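PDB 2AXO: hypothetical protein Atu2684 from Agrobacterium tumefaciens, which is of unknown function but belongs to the DUF1223 family of the thioredoxin clan and carries a disulfide-bonded CxxC motif consistent with a thiol-disulfide redox role. Local coordinates for residues A[75-80]-A[200-205]; A[108-113]-A[123-128]; A[159-164]-A[219-224]; A[236-241]-A[249-254]. One frame throughout, in Å; residues are numbered along the deposited sequence.

Interaction 1 of 4, residues A[75-80]-A[200-205]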
loop_
_atom_site.group_PDB
_atom_site.type_symbol
_atom_site.label_atom_id
_atom_site.label_comp_id
_atom_site.label_asym_id
_atom_site.label_seq_id
_atom_site.Cartn_x
_atom_site.Cartn_y
_atom_site.Cartn_z
ATOM N N GLY A 75 6.275 8.273 20.849
ATOM C CA GLY A 75 6.763 7.913 19.533
ATOM C C GLY A 75 6.601 6.452 19.184
ATOM O O GLY A 75 6.890 5.566 19.985
ATOM N N LEU A 76 6.138 6.209 17.964
ATOM C CA LEU A 76 5.917 4.857 17.477
ATOM C C LEU A 76 6.425 4.698 16.061
ATOM O O LEU A 76 6.307 5.609 15.244
ATOM C CB LEU A 76 4.427 4.541 17.489
ATOM C CG LEU A 76 3.769 4.531 18.867
ATOM C CD1 LEU A 76 2.269 4.574 18.697
ATOM C CD2 LEU A 76 4.197 3.286 19.639
ATOM N N SER A 77 6.980 3.530 15.774
ATOM C CA SER A 77 7.474 3.234 14.442
ATOM C C SER A 77 6.686 2.054 13.870
ATOM O O SER A 77 6.641 0.980 14.472
ATOM C CB SER A 77 8.959 2.883 14.490
ATOM O OG SER A 77 9.419 2.531 13.202
ATOM N N TYR A 78 6.048 2.272 12.724
ATOM C CA TYR A 78 5.280 1.225 12.055
ATOM C C TYR A 78 5.972 0.817 10.760
ATOM O O TYR A 78 5.927 1.552 9.773
ATOM C CB TYR A 78 3.871 1.700 11.689
ATOM C CG TYR A 78 2.980 2.048 12.857
ATOM C CD1 TYR A 78 3.039 3.307 13.450
ATOM C CD2 TYR A 78 2.058 1.126 13.353
ATOM C CE1 TYR A 78 2.200 3.641 14.509
ATOM C CE2 TYR A 78 1.215 1.449 14.413
ATOM C CZ TYR A 78 1.291 2.706 14.985
ATOM O OH TYR A 78 0.469 3.034 16.034
ATOM N N HIS A 79 6.601 -0.351 10.750
ATOM C CA HIS A 79 7.268 -0.815 9.540
ATOM C C HIS A 79 6.236 -1.322 8.541
ATOM O O HIS A 79 5.466 -2.234 8.843
ATOM C CB HIS A 79 8.267 -1.926 9.872
ATOM C CG HIS A 79 9.506 -1.438 10.558
ATOM N ND1 HIS A 79 9.495 -0.915 11.833
ATOM C CD2 HIS A 79 10.793 -1.389 10.141
ATOM C CE1 HIS A 79 10.725 -0.566 12.174
ATOM N NE2 HIS A 79 11.530 -0.842 11.164
ATOM N N VAL A 80 6.222 -0.718 7.354
ATOM C CA VAL A 80 5.284 -1.100 6.297
ATOM C C VAL A 80 5.823 -2.280 5.491
ATOM O O VAL A 80 7.029 -2.518 5.453
ATOM C CB VAL A 80 5.002 0.089 5.352
ATOM C CG1 VAL A 80 4.312 1.199 6.129
ATOM C CG2 VAL A 80 6.302 0.597 4.735
ATOM N N TRP A 200 13.729 1.650 16.805
ATOM C CA TRP A 200 13.110 1.832 18.115
ATOM C C TRP A 200 11.597 1.942 18.055
ATOM O O TRP A 200 11.044 2.503 17.112
ATOM C CB TRP A 200 13.679 3.082 18.795
ATOM C CG TRP A 200 15.133 2.955 19.147
ATOM C CD1 TRP A 200 16.196 3.001 18.290
ATOM C CD2 TRP A 200 15.672 2.686 20.443
ATOM N NE1 TRP A 200 17.366 2.774 18.977
ATOM C CE2 TRP A 200 17.072 2.579 20.301
ATOM C CE3 TRP A 200 15.107 2.527 21.716
ATOM C CZ2 TRP A 200 17.916 2.309 21.381
ATOM C CZ3 TRP A 200 15.946 2.260 22.791
ATOM C CH2 TRP A 200 17.338 2.156 22.615
ATOM N N HIS A 201 10.945 1.400 19.081
ATOM C CA HIS A 201 9.494 1.412 19.211
ATOM C C HIS A 201 8.757 0.864 17.985
ATOM O O HIS A 201 7.734 1.403 17.567
ATOM C CB HIS A 201 9.016 2.830 19.569
ATOM C CG HIS A 201 9.395 3.258 20.956
ATOM N ND1 HIS A 201 8.753 4.276 21.628
ATOM C CD2 HIS A 201 10.336 2.779 21.808
ATOM C CE1 HIS A 201 9.276 4.401 22.836
ATOM N NE2 HIS A 201 10.236 3.506 22.971
ATOM N N SER A 202 9.293 -0.223 17.435
ATOM C CA SER A 202 8.720 -0.897 16.276
ATOM C C SER A 202 7.459 -1.653 16.692
ATOM O O SER A 202 7.519 -2.648 17.421
ATOM C CB SER A 202 9.736 -1.874 15.672
ATOM O OG SER A 202 10.870 -1.193 15.169
ATOM N N VAL A 203 6.315 -1.165 16.221
ATOM C CA VAL A 203 5.024 -1.763 16.543
ATOM C C VAL A 203 4.802 -3.101 15.837
ATOM O O VAL A 203 4.973 -3.206 14.624
ATOM C CB VAL A 203 3.888 -0.788 16.166
ATOM C CG1 VAL A 203 2.529 -1.412 16.451
ATOM C CG2 VAL A 203 4.049 0.512 16.952
ATOM N N TYR A 204 4.420 -4.120 16.603
ATOM C CA TYR A 204 4.171 -5.436 16.024
ATOM C C TYR A 204 2.733 -5.903 16.197
ATOM O O TYR A 204 2.351 -6.956 15.683
ATOM C CB TYR A 204 5.117 -6.480 16.615
ATOM C CG TYR A 204 4.968 -6.694 18.099
ATOM C CD1 TYR A 204 5.756 -5.988 19.006
ATOM C CD2 TYR A 204 4.059 -7.624 18.597
ATOM C CE1 TYR A 204 5.647 -6.207 20.376
ATOM C CE2 TYR A 204 3.938 -7.849 19.962
ATOM C CZ TYR A 204 4.737 -7.141 20.847
ATOM O OH TYR A 204 4.635 -7.383 22.197
ATOM N N ASP A 205 1.939 -5.136 16.937
ATOM C CA ASP A 205 0.534 -5.470 17.134
ATOM C C ASP A 205 -0.222 -4.270 17.676
ATOM O O ASP A 205 0.280 -3.537 18.525
ATOM C CB ASP A 205 0.366 -6.663 18.084
ATOM C CG ASP A 205 -1.076 -7.146 18.154
ATOM O OD1 ASP A 205 -1.722 -7.233 17.086
ATOM O OD2 ASP A 205 -1.567 -7.443 19.268
HETATM O O HOH W 1 7.006 -2.216 12.996
#

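Interaction 2 of 4, residues A[108-113]-A[123-128]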
loop_
_atom_site.group_PDB
_atom_site.type_symbol
_atom_site.label_atom_id
_atom_site.label_comp_id
_atom_site.label_asym_id
_atom_site.label_seq_id
_atom_site.Cartn_x
_atom_site.Cartn_y
_atom_site.Cartn_z
ATOM N N LEU A 108 -7.241 11.473 6.091
ATOM C CA LEU A 108 -6.626 12.749 5.737
ATOM C C LEU A 108 -7.042 13.246 4.351
ATOM O O LEU A 108 -6.644 14.330 3.931
ATOM C CB LEU A 108 -5.100 12.635 5.816
ATOM C CG LEU A 108 -4.543 12.293 7.207
ATOM C CD1 LEU A 108 -3.029 12.161 7.132
ATOM C CD2 LEU A 108 -4.937 13.373 8.211
ATOM N N GLY A 109 -7.844 12.451 3.652
ATOM C CA GLY A 109 -8.304 12.837 2.330
ATOM C C GLY A 109 -7.255 12.754 1.233
ATOM O O GLY A 109 -7.417 13.363 0.173
ATOM N N ARG A 110 -6.182 12.003 1.471
ATOM C CA ARG A 110 -5.121 11.861 0.474
ATOM C C ARG A 110 -5.411 10.710 -0.492
ATOM O O ARG A 110 -6.309 9.907 -0.249
ATOM C CB ARG A 110 -3.774 11.640 1.170
ATOM C CG ARG A 110 -3.477 12.661 2.258
ATOM C CD ARG A 110 -2.038 12.578 2.745
ATOM N NE ARG A 110 -1.109 13.155 1.775
ATOM C CZ ARG A 110 -0.209 12.462 1.086
ATOM N NH1 ARG A 110 -0.099 11.150 1.254
ATOM N NH2 ARG A 110 0.583 13.084 0.223
ATOM N N ASN A 111 -4.662 10.630 -1.590
ATOM C CA ASN A 111 -4.886 9.559 -2.562
ATOM C C ASN A 111 -3.685 8.634 -2.707
ATOM O O ASN A 111 -3.549 7.930 -3.712
ATOM C CB ASN A 111 -5.238 10.140 -3.932
ATOM C CG ASN A 111 -4.030 10.696 -4.656
ATOM O OD1 ASN A 111 -3.319 11.550 -4.132
ATOM N ND2 ASN A 111 -3.793 10.212 -5.870
ATOM N N GLY A 112 -2.810 8.639 -1.710
ATOM C CA GLY A 112 -1.641 7.782 -1.762
ATOM C C GLY A 112 -0.897 7.729 -0.445
ATOM O O GLY A 112 -1.267 8.404 0.514
ATOM N N VAL A 113 0.146 6.905 -0.398
ATOM C CA VAL A 113 0.979 6.770 0.791
ATOM C C VAL A 113 2.440 6.833 0.361
ATOM O O VAL A 113 2.772 6.595 -0.803
ATOM C CB VAL A 113 0.758 5.415 1.522
ATOM C CG1 VAL A 113 -0.643 5.350 2.107
ATOM C CG2 VAL A 113 0.994 4.256 0.557
ATOM N N ARG A 123 -3.837 13.599 13.412
ATOM C CA ARG A 123 -4.485 14.723 12.717
ATOM C C ARG A 123 -3.886 15.193 11.389
ATOM O O ARG A 123 -4.607 15.742 10.558
ATOM C CB ARG A 123 -4.534 15.950 13.644
ATOM C CG ARG A 123 -5.407 15.824 14.881
ATOM C CD ARG A 123 -5.261 17.065 15.767
ATOM N NE ARG A 123 -6.093 16.997 16.967
ATOM C CZ ARG A 123 -7.389 17.294 17.007
ATOM N NH1 ARG A 123 -8.014 17.693 15.910
ATOM N NH2 ARG A 123 -8.066 17.183 18.147
ATOM N N ASP A 124 -2.586 15.001 11.187
ATOM C CA ASP A 124 -1.944 15.461 9.958
ATOM C C ASP A 124 -0.669 14.673 9.672
ATOM O O ASP A 124 -0.192 13.917 10.521
ATOM C CB ASP A 124 -1.610 16.949 10.093
ATOM C CG ASP A 124 -1.365 17.625 8.750
ATOM O OD1 ASP A 124 -0.919 18.791 8.752
ATOM O OD2 ASP A 124 -1.623 17.004 7.703
ATOM N N HIS A 125 -0.108 14.867 8.482
ATOM C CA HIS A 125 1.108 14.165 8.094
ATOM C C HIS A 125 2.221 15.137 7.723
ATOM O O HIS A 125 1.965 16.280 7.340
ATOM C CB HIS A 125 0.817 13.238 6.912
ATOM C CG HIS A 125 0.730 13.947 5.599
ATOM N ND1 HIS A 125 1.756 13.932 4.677
ATOM C CD2 HIS A 125 -0.242 14.727 5.069
ATOM C CE1 HIS A 125 1.422 14.676 3.638
ATOM N NE2 HIS A 125 0.214 15.171 3.851
ATOM N N VAL A 126 3.459 14.673 7.851
ATOM C CA VAL A 126 4.636 15.472 7.537
ATOM C C VAL A 126 5.793 14.538 7.213
ATOM O O VAL A 126 5.774 13.366 7.596
ATOM C CB VAL A 126 5.066 16.350 8.734
ATOM C CG1 VAL A 126 4.021 17.417 9.019
ATOM C CG2 VAL A 126 5.280 15.477 9.956
ATOM N N LYS A 127 6.790 15.049 6.499
ATOM C CA LYS A 127 7.958 14.243 6.169
ATOM C C LYS A 127 8.523 13.704 7.475
ATOM O O LYS A 127 8.664 14.445 8.448
ATOM C CB LYS A 127 9.025 15.088 5.471
ATOM C CG LYS A 127 8.789 15.342 3.994
ATOM C CD LYS A 127 7.547 16.169 3.734
ATOM C CE LYS A 127 7.547 16.699 2.303
ATOM N NZ LYS A 127 7.719 15.614 1.296
ATOM N N GLY A 128 8.853 12.418 7.497
ATOM C CA GLY A 128 9.385 11.818 8.707
ATOM C C GLY A 128 10.659 12.432 9.266
ATOM O O GLY A 128 10.872 12.410 10.481
#

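Interaction 3 of 4, residues A[159-164]-A[219-224]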
loop_
_atom_site.group_PDB
_atom_site.type_symbol
_atom_site.label_atom_id
_atom_site.label_comp_id
_atom_site.label_asym_id
_atom_site.label_seq_id
_atom_site.Cartn_x
_atom_site.Cartn_y
_atom_site.Cartn_z
ATOM N N ASP A 159 0.438 -8.555 37.957
ATOM C CA ASP A 159 0.378 -9.493 36.843
ATOM C C ASP A 159 -0.678 -9.045 35.835
ATOM O O ASP A 159 -1.162 -9.837 35.023
ATOM C CB ASP A 159 0.046 -10.895 37.361
ATOM C CG ASP A 159 -1.219 -10.921 38.198
ATOM O OD1 ASP A 159 -1.545 -11.991 38.756
ATOM O OD2 ASP A 159 -1.890 -9.872 38.295
ATOM N N GLU A 160 -1.031 -7.765 35.896
ATOM C CA GLU A 160 -2.025 -7.200 34.993
ATOM C C GLU A 160 -1.606 -5.799 34.567
ATOM O O GLU A 160 -0.696 -5.215 35.150
ATOM C CB GLU A 160 -3.381 -7.128 35.690
ATOM C CG GLU A 160 -3.827 -8.436 36.321
ATOM C CD GLU A 160 -5.082 -8.270 37.149
ATOM O OE1 GLU A 160 -6.150 -7.982 36.562
ATOM O OE2 GLU A 160 -4.997 -8.418 38.389
ATOM N N VAL A 161 -2.262 -5.274 33.540
ATOM C CA VAL A 161 -1.974 -3.927 33.065
ATOM C C VAL A 161 -3.198 -3.061 33.328
ATOM O O VAL A 161 -4.325 -3.434 32.994
ATOM C CB VAL A 161 -1.656 -3.896 31.551
ATOM C CG1 VAL A 161 -1.606 -2.449 31.061
ATOM C CG2 VAL A 161 -0.325 -4.578 31.288
ATOM N N GLU A 162 -2.966 -1.905 33.938
ATOM C CA GLU A 162 -4.040 -0.983 34.255
ATOM C C GLU A 162 -3.893 0.320 33.484
ATOM O O GLU A 162 -2.852 0.979 33.540
ATOM C CB GLU A 162 -4.054 -0.698 35.760
ATOM C CG GLU A 162 -5.201 0.178 36.229
ATOM C CD GLU A 162 -5.301 0.229 37.743
ATOM O OE1 GLU A 162 -5.417 -0.850 38.363
ATOM O OE2 GLU A 162 -5.261 1.343 38.308
ATOM N N ILE A 163 -4.949 0.673 32.759
ATOM C CA ILE A 163 -4.986 1.897 31.976
ATOM C C ILE A 163 -6.060 2.796 32.558
ATOM O O ILE A 163 -7.225 2.406 32.634
ATOM C CB ILE A 163 -5.344 1.621 30.515
ATOM C CG1 ILE A 163 -4.289 0.710 29.886
ATOM C CG2 ILE A 163 -5.470 2.939 29.750
ATOM C CD1 ILE A 163 -4.610 0.313 28.454
ATOM N N ASP A 164 -5.657 3.989 32.972
ATOM C CA ASP A 164 -6.567 4.969 33.554
ATOM C C ASP A 164 -6.802 6.126 32.590
ATOM O O ASP A 164 -5.854 6.778 32.147
ATOM C CB ASP A 164 -5.986 5.507 34.864
ATOM C CG ASP A 164 -6.604 4.861 36.082
ATOM O OD1 ASP A 164 -6.780 3.622 36.083
ATOM O OD2 ASP A 164 -6.908 5.594 37.048
ATOM N N VAL A 219 -9.297 0.435 32.523
ATOM C CA VAL A 219 -9.331 -0.819 31.784
ATOM C C VAL A 219 -8.254 -1.750 32.296
ATOM O O VAL A 219 -7.088 -1.382 32.316
ATOM C CB VAL A 219 -9.065 -0.603 30.282
ATOM C CG1 VAL A 219 -9.209 -1.927 29.548
ATOM C CG2 VAL A 219 -10.013 0.431 29.718
ATOM N N LYS A 220 -8.642 -2.953 32.703
ATOM C CA LYS A 220 -7.683 -3.929 33.199
ATOM C C LYS A 220 -7.387 -4.973 32.121
ATOM O O LYS A 220 -8.310 -5.557 31.542
ATOM C CB LYS A 220 -8.231 -4.644 34.434
ATOM C CG LYS A 220 -8.632 -3.734 35.579
ATOM C CD LYS A 220 -7.433 -3.311 36.406
ATOM C CE LYS A 220 -7.869 -2.518 37.630
ATOM N NZ LYS A 220 -8.818 -3.288 38.482
ATOM N N LEU A 221 -6.102 -5.201 31.864
ATOM C CA LEU A 221 -5.645 -6.181 30.876
ATOM C C LEU A 221 -4.986 -7.356 31.599
ATOM O O LEU A 221 -4.287 -7.161 32.593
ATOM C CB LEU A 221 -4.650 -5.524 29.914
ATOM C CG LEU A 221 -5.280 -4.500 28.967
ATOM C CD1 LEU A 221 -4.202 -3.708 28.224
ATOM C CD2 LEU A 221 -6.168 -5.247 27.985
ATOM N N PRO A 222 -5.194 -8.592 31.101
ATOM C CA PRO A 222 -4.644 -9.825 31.680
ATOM C C PRO A 222 -3.138 -10.037 31.558
ATOM O O PRO A 222 -2.430 -9.255 30.921
ATOM C CB PRO A 222 -5.428 -10.914 30.955
ATOM C CG PRO A 222 -5.576 -10.329 29.594
ATOM C CD PRO A 222 -5.995 -8.902 29.904
ATOM N N ALA A 223 -2.663 -11.117 32.171
ATOM C CA ALA A 223 -1.244 -11.461 32.156
ATOM C C ALA A 223 -0.703 -11.595 30.735
ATOM O O ALA A 223 0.467 -11.303 30.483
ATOM C CB ALA A 223 -1.020 -12.752 32.921
ATOM N N SER A 224 -1.550 -12.038 29.810
ATOM C CA SER A 224 -1.137 -12.194 28.418
ATOM C C SER A 224 -0.670 -10.853 27.855
ATOM O O SER A 224 0.217 -10.797 27.002
ATOM C CB SER A 224 -2.299 -12.730 27.578
ATOM O OG SER A 224 -3.437 -11.898 27.707
#

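Interaction 4 of 4, residues A[236-241]-A[249-254]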
loop_
_atom_site.group_PDB
_atom_site.type_symbol
_atom_site.label_atom_id
_atom_site.label_comp_id
_atom_site.label_asym_id
_atom_site.label_seq_id
_atom_site.Cartn_x
_atom_site.Cartn_y
_atom_site.Cartn_z
ATOM N N VAL A 236 -0.663 3.727 24.694
ATOM C CA VAL A 236 -2.116 3.743 24.773
ATOM C C VAL A 236 -2.523 5.003 24.035
ATOM O O VAL A 236 -2.065 6.096 24.364
ATOM C CB VAL A 236 -2.621 3.836 26.231
ATOM C CG1 VAL A 236 -4.141 4.006 26.243
ATOM C CG2 VAL A 236 -2.233 2.574 27.005
ATOM N N LEU A 237 -3.367 4.850 23.026
ATOM C CA LEU A 237 -3.812 5.987 22.242
ATOM C C LEU A 237 -5.323 6.120 22.363
ATOM O O LEU A 237 -6.055 5.195 22.012
ATOM C CB LEU A 237 -3.429 5.797 20.768
ATOM C CG LEU A 237 -1.954 5.506 20.455
ATOM C CD1 LEU A 237 -1.782 5.248 18.966
ATOM C CD2 LEU A 237 -1.074 6.681 20.899
ATOM N N LEU A 238 -5.795 7.249 22.890
ATOM C CA LEU A 238 -7.239 7.457 23.000
ATOM C C LEU A 238 -7.569 8.115 21.669
ATOM O O LEU A 238 -7.474 9.336 21.520
ATOM C CB LEU A 238 -7.571 8.390 24.166
ATOM C CG LEU A 238 -9.066 8.548 24.489
ATOM C CD1 LEU A 238 -9.682 7.199 24.853
ATOM C CD2 LEU A 238 -9.214 9.527 25.637
ATOM N N GLN A 239 -7.967 7.291 20.705
ATOM C CA GLN A 239 -8.210 7.767 19.357
ATOM C C GLN A 239 -9.635 7.803 18.826
ATOM O O GLN A 239 -10.366 6.814 18.871
ATOM C CB GLN A 239 -7.305 6.961 18.411
ATOM C CG GLN A 239 -7.314 7.388 16.955
ATOM C CD GLN A 239 -6.095 6.886 16.197
ATOM O OE1 GLN A 239 -5.610 5.769 16.426
ATOM N NE2 GLN A 239 -5.604 7.701 15.273
ATOM N N THR A 240 -10.016 8.970 18.319
ATOM C CA THR A 240 -11.335 9.163 17.737
ATOM C C THR A 240 -11.283 8.633 16.308
ATOM O O THR A 240 -10.213 8.319 15.789
ATOM C CB THR A 240 -11.716 10.655 17.681
ATOM O OG1 THR A 240 -10.828 11.351 16.791
ATOM C CG2 THR A 240 -11.625 11.274 19.060
ATOM N N ALA A 241 -12.445 8.548 15.673
ATOM C CA ALA A 241 -12.540 8.061 14.308
ATOM C C ALA A 241 -13.495 8.959 13.535
ATOM O O ALA A 241 -14.328 9.647 14.133
ATOM C CB ALA A 241 -13.045 6.630 14.305
ATOM N N ALA A 249 -8.163 12.117 15.042
ATOM C CA ALA A 249 -7.465 12.767 16.150
ATOM C C ALA A 249 -7.303 11.915 17.407
ATOM O O ALA A 249 -8.235 11.257 17.858
ATOM C CB ALA A 249 -8.168 14.078 16.509
ATOM N N ILE A 250 -6.092 11.931 17.952
ATOM C CA ILE A 250 -5.772 11.216 19.177
ATOM C C ILE A 250 -5.833 12.315 20.234
ATOM O O ILE A 250 -5.081 13.288 20.160
ATOM C CB ILE A 250 -4.355 10.611 19.104
ATOM C CG1 ILE A 250 -4.308 9.574 17.980
ATOM C CG2 ILE A 250 -3.974 9.988 20.445
ATOM C CD1 ILE A 250 -2.917 9.039 17.667
ATOM N N VAL A 251 -6.737 12.171 21.199
ATOM C CA VAL A 251 -6.931 13.198 22.224
ATOM C C VAL A 251 -6.242 12.927 23.557
ATOM O O VAL A 251 -6.276 13.765 24.466
ATOM C CB VAL A 251 -8.438 13.431 22.479
ATOM C CG1 VAL A 251 -9.125 13.845 21.183
ATOM C CG2 VAL A 251 -9.076 12.181 23.038
ATOM N N GLY A 252 -5.608 11.765 23.667
ATOM C CA GLY A 252 -4.907 11.400 24.886
ATOM C C GLY A 252 -3.948 10.279 24.563
ATOM O O GLY A 252 -4.207 9.492 23.652
ATOM N N ALA A 253 -2.837 10.193 25.288
ATOM C CA ALA A 253 -1.877 9.135 25.015
ATOM C C ALA A 253 -0.908 8.907 26.159
ATOM O O ALA A 253 -0.634 9.807 26.957
ATOM C CB ALA A 253 -1.104 9.445 23.739
ATOM N N SER A 254 -0.382 7.693 26.216
ATOM C CA SER A 254 0.552 7.314 27.253
ATOM C C SER A 254 1.409 6.152 26.790
ATOM O O SER A 254 1.001 5.365 25.935
ATOM C CB SER A 254 -0.216 6.908 28.512
ATOM O OG SER A 254 0.641 6.335 29.488
#

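Interaction 1 of 4, residues A[75-80]-A[200-205]
Val203 CG2 packs against both Leu76 and Tyr78, while CG1 meets Tyr78 alone. CG2 lies over one face of the Tyr78 ring, offset toward the rim, a CH-pi contact 4.0 Å from the ring centroid, and CG2 also meets Leu76 CD2 at 3.9 Å. The other branch, CG1, is anti to the backbone N (chi1 178°) and packs against Tyr78 CE2.

Next to Gly75, His201 has CG anti to its carbonyl carbon (chi1 -70°), which brings ND1 to Gly75 O. ND1 donates to that oxygen at 2.8 Å, almost in the ring plane. Arg181 bonds NE2 and Phe179 stacks on the ring, so its rotation is fixed. Ser202 OG lies 3.1 Å from His79 CE1, oblique to that ring.

The backbones meet in a single bridge, Ser77 with Ser202. Ser77 N donates to His201 O (2.9 Å) and Val203 N to Ser77 O (2.8 Å), the latter nearly straight. A water joins His79 N to Val203 O.

The strands cross at 66°, tying the edge strand of the thioredoxin-like sheet to the neighbouring antiparallel sheet. To the two backbone bonds of this bridge the contact adds a buried imidazole bond and the apolar packing of Val203.

Interaction 2 of 4, residues A[108-113]-A[123-128]
His125, which both Arg110 and Leu108 touch across this contact, has its imidazole fixed through ND1, hydrogen-bonded with Tyr114 OH. With CG lying between the backbone N and the carbonyl carbon (chi1 78°), the ring swings out toward the loop 108-113. The backbone N of His125 makes a weak bond to Asp124 OD2, inside its own segment.

Arg110 arrives at the ring from the opposite direction. Its CD sits over one face, 3.9 Å from the centroid in a CH-pi contact, and NE lies above the same ring, 3.2 Å from His125 NE2 but at too poor an angle for a hydrogen bond. The chain bends at chi3 (75°), and the guanidinium plane lies about 45° from the imidazole, so the two groups overlap without stacking flat.

Leu108 supplies the apolar part. One methyl, CD1, rests 4.0 Å from His125 CB, while CD2 comes within 3.4 Å of Arg123 O. Just after it, Gly109 takes positive phi and closes helix 95-107 with a Schellman motif.

Strand 124-127, at one edge of the thioredoxin-like sheet, is thereby joined to the end of that helix. Arg123 and Asp124 form a classic bulge opposite Leu120, and Arg137 of helix 131-143 makes a salt bridge to Asp124. Gly112 and Val113 pair with a strand of the second subunit, extending their sheet across the interface.

Interaction 3 of 4, residues A[159-164]-A[219-224]
Four backbone hydrogen bonds hold Val161 and Ile163 to Leu221 and Val219. Val161 and Leu221 exchange one pair: Val161 N to Leu221 O at 2.9 Å, and Leu221 N to Val161 O at 2.7 Å, the second in the carbonyl plane. Ile163 and Val219 exchange the other, and between them Glu162 and Lys220 form a non-hydrogen-bonded pair. Val161 O also receives the CA-H of Lys220.

Apolar contacts fill the face carrying Val161, Ile163, Val219 and Leu221. Val161 and Leu221 lie side by side and point the same way, CB to CB at 3.8 Å. Leu221 CG sits beside its backbone N (chi1 -70°), and its CD1 reaches both Val161 CG1 and Ile163 CD1, each at 4.0 Å. Val225 and Val226 of helix 223-229 pack on Val161, and Val209 of strand 196-212 lies against Val219 and Leu221.

This is an antiparallel three-stranded sheet, with strand 161-165 in the middle between 152-156 and 217-221. Pro222, at the N-cap position, ends the pairing and opens helix 223-229.

Charged side chains occupy the other face. Glu162 and Lys220 run alongside each other, and Glu162 OE1 lies 3.1 Å from Lys220 CE. The lysine chain bends at chi4 (57°), and NZ stays 4.2 Å from Glu162 OE1, beyond a salt bridge, so any attraction there is probably modest. Asp164 OD1, at the end of the segment, is hydrogen-bonded with Thr218 OG1.

Interaction 4 of 4, residues A[236-241]-A[249-254]
Ala249 O is gripped twice by Thr240, from the backbone N at 2.9 Å and from OG1 at 2.8 Å. The hydroxyl comes in the carbonyl plane, on a lone pair. It gets there because OG1 lies between the backbone N and the carbonyl carbon (chi1 65°), which also turns CG2 toward Val251 CG1.

Further along, Leu238 bonds both ways but to different residues: Leu238 N donates to Gly252 O, and Val251 N to Leu238 O. The pairing slips by one residue here, a beta bulge in which Val251 and Gly252 together face Leu238. Val251 CG2 meets Leu238 CD2 at 3.7 Å beside the bulge. Beyond it, Val236 and Ser254 restore a regular hydrogen-bonded pair, with Val236 N 2.6 Å from Ser254 O.

Leu237, Gln239, Ile250 and Ala253 share one face of the sheet, away from Val236, Leu238 and Ser254. Ile250 CG1 lies 3.5 Å from Gln239 NE2, while Leu237 CD2 packs on Ala253 CB at 4.0 Å. Gln239, with CG anti to the backbone N (chi1 -175°) and an extended chain, carries its amide past the isoleucine to three outside partners: OE1 accepts from Arg100, and NE2 bonds with Tyr104 OH and Ala248 O. The buried amide is thus engaged at both ends.

The two strands form the hairpin 232-241 and 247-257. Strand 232-241 pairs on its other edge with 172-186, and the Leu237-Ile250 face lies against strand 45-50 of the thioredoxin-like sheet, with helix 95-107 supplying Arg100 and Tyr104. Val150 packs on Leu238 and Val251.

From the N terminus, segment 75-80 opens the long loop that interaction 1 closes at 200-205. Interaction 2 lies nested inside it as a short closure within the thioredoxin-like part. Segment 159-164 also falls within that loop but finds its partner beyond it at 219-224, so interactions 1 and 3 cross. Interaction 4 follows all of them in series, a hairpin near the C-terminal end. It touches each of the others, through Leu237 on Leu76, Ala249 on Arg123 and Val236 on Ile163. The hairpin, part of the four-stranded antiparallel sheet that interaction 1 also reaches, thus touches both the thioredoxin-like sheet and the three-stranded one. Interactions 2 and 3 sit on opposite sides of the chain's centre.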